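Local coordinates for protein putative sarcosine dimethylglycine methyltransferase (Galdieria sulphuraria, PDB 2O57) that probably transfers methyl groups from S-adenosylmethionine to sarcosine and dimethylglycine, at residues G86-A91 and F153-D158. Numbering follows the deposited sequence.
Sequences GLDLGA and FIWSQD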
# COMPACT_ATOMS: atom_id res chain seq x y z
N GLY A 86 7.16 -10.34 -19.18
CA GLY A 86 5.94 -9.85 -18.59
C GLY A 86 4.90 -9.54 -19.62
O GLY A 86 5.22 -9.37 -20.82
N LEU A 87 3.67 -9.49 -19.13
CA LEU A 87 2.48 -9.20 -19.89
C LEU A 87 1.84 -7.94 -19.33
O LEU A 87 1.54 -7.85 -18.10
CB LEU A 87 1.53 -10.40 -19.80
CG LEU A 87 0.14 -10.20 -20.40
CD1 LEU A 87 0.24 -9.91 -21.95
CD2 LEU A 87 -0.80 -11.35 -20.06
N ASP A 88 1.63 -6.94 -20.20
CA ASP A 88 0.98 -5.71 -19.73
C ASP A 88 -0.47 -5.73 -20.21
O ASP A 88 -0.72 -5.59 -21.42
CB ASP A 88 1.70 -4.44 -20.20
CG ASP A 88 1.06 -3.14 -19.64
OD1 ASP A 88 -0.10 -3.14 -19.14
OD2 ASP A 88 1.74 -2.11 -19.73
N LEU A 89 -1.40 -5.91 -19.27
CA LEU A 89 -2.82 -5.98 -19.57
C LEU A 89 -3.42 -4.57 -19.53
O LEU A 89 -3.51 -3.94 -18.48
CB LEU A 89 -3.52 -6.93 -18.58
CG LEU A 89 -3.25 -8.43 -18.71
CD1 LEU A 89 -4.00 -9.19 -17.63
CD2 LEU A 89 -3.74 -8.97 -20.08
N GLY A 90 -3.79 -4.07 -20.69
CA GLY A 90 -4.36 -2.72 -20.80
C GLY A 90 -3.23 -1.73 -20.99
O GLY A 90 -3.21 -0.68 -20.37
N ALA A 91 -2.30 -2.06 -21.88
CA ALA A 91 -1.05 -1.31 -21.99
C ALA A 91 -1.12 0.15 -22.51
O ALA A 91 -0.15 0.88 -22.41
CB ALA A 91 -0.07 -2.15 -22.82
N PHE A 153 5.62 -12.49 -15.05
CA PHE A 153 4.84 -11.47 -14.35
C PHE A 153 3.80 -10.81 -15.26
O PHE A 153 3.90 -10.86 -16.50
CB PHE A 153 5.75 -10.40 -13.68
CG PHE A 153 6.48 -9.52 -14.66
CD1 PHE A 153 5.92 -8.30 -15.07
CD2 PHE A 153 7.75 -9.89 -15.16
CE1 PHE A 153 6.62 -7.47 -16.00
CE2 PHE A 153 8.44 -9.07 -16.06
CZ PHE A 153 7.87 -7.85 -16.47
N ILE A 154 2.78 -10.27 -14.61
CA ILE A 154 1.72 -9.47 -15.22
C ILE A 154 1.66 -8.11 -14.51
O ILE A 154 1.73 -8.01 -13.26
CB ILE A 154 0.32 -10.15 -15.15
CG1 ILE A 154 0.32 -11.43 -15.95
CG2 ILE A 154 -0.81 -9.16 -15.64
CD1 ILE A 154 -0.98 -12.33 -15.77
N TRP A 155 1.49 -7.07 -15.31
CA TRP A 155 1.37 -5.69 -14.84
C TRP A 155 0.08 -5.19 -15.44
O TRP A 155 -0.16 -5.37 -16.66
CB TRP A 155 2.54 -4.91 -15.43
CG TRP A 155 2.56 -3.37 -15.28
CD1 TRP A 155 1.89 -2.44 -16.04
CD2 TRP A 155 3.35 -2.62 -14.35
NE1 TRP A 155 2.22 -1.16 -15.65
CE2 TRP A 155 3.11 -1.24 -14.61
CE3 TRP A 155 4.25 -2.98 -13.33
CZ2 TRP A 155 3.74 -0.21 -13.88
CZ3 TRP A 155 4.88 -1.96 -12.59
CH2 TRP A 155 4.64 -0.59 -12.89
N SER A 156 -0.78 -4.59 -14.61
CA SER A 156 -2.01 -4.00 -15.15
C SER A 156 -2.41 -2.77 -14.33
O SER A 156 -2.77 -2.89 -13.16
CB SER A 156 -3.13 -5.05 -15.14
OG SER A 156 -4.30 -4.55 -15.76
N GLN A 157 -2.41 -1.61 -14.95
CA GLN A 157 -2.73 -0.37 -14.24
C GLN A 157 -4.06 0.20 -14.70
O GLN A 157 -4.20 0.63 -15.87
CB GLN A 157 -1.63 0.65 -14.47
CG GLN A 157 -0.35 0.35 -13.71
CD GLN A 157 0.73 1.38 -14.06
OE1 GLN A 157 1.11 1.53 -15.21
NE2 GLN A 157 1.20 2.07 -13.06
N ASP A 158 -5.04 0.14 -13.80
CA ASP A 158 -6.37 0.77 -13.95
C ASP A 158 -7.16 0.24 -15.14
O ASP A 158 -8.02 0.92 -15.67
CB ASP A 158 -6.22 2.31 -14.04
CG ASP A 158 -5.49 2.90 -12.82
OD1 ASP A 158 -5.34 2.18 -11.79
OD2 ASP A 158 -5.11 4.08 -12.89
O HOH W 1 0.30 0.04 -18.18
O HOH W 2 -1.62 -1.59 -17.65
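Backbone bonds set the frame between Gly86-Leu89 and Phe153-Gln157, two parallel neighbours at the centre of the Rossmann-like methyltransferase sheet. Leu87 uses both its polar backbone atoms on strand 153-157: its N donates to Phe153 O at 3.0 Å, and its O accepts from Trp155 N with an N-H...O angle of 169°. Leu89 N then donates to Trp155 O, continuing the parallel ladder.

Beyond it, side chain and solvent take over. Ser156 OG, coming from off the carbonyl plane, donates to Leu89 O at 2.9 Å. The same carbonyl receives a water that also accepts from Gln157 N and lies 2.6 Å from Asp88 OD1, so solvent spans the splaying strand ends. A second water donates to Asp88 OD2 and accepts weakly from Trp155 NE1, which also donates, weakly and at a poor angle, to Gln157 OE1; Gln157 NE2 is bonded to Asp67. Asp88 and Trp155 run side by side, carboxylate and indole planes 73° apart, with OD1 in plane at the ring edge, 3.7 Å from CD1.

Apolar contacts divide between the two faces. With Asp88 and Trp155 lies the Phe153 ring, which a chi1 of 68° turns over Gly86; Gly86 CA lies 3.5 Å from the ring centroid, nearly over its centre, in a CH-pi contact. Losing the ring to an alanine here is likely to leave Gly86 CA without its aromatic cover and open a gap beside Leu80 and Ile108. On the Leu87-Ile154 face, Leu89 CD1 meets Ile154 CG2 at 3.8 Å, packed against Cys173 of helix 166-176.

Apolar packing thus gives way to water and a carboxylate at the C-terminal strand ends, where Gly90 begins a glycine-rich turn consistent with the S-adenosylmethionine-binding loop of this fold.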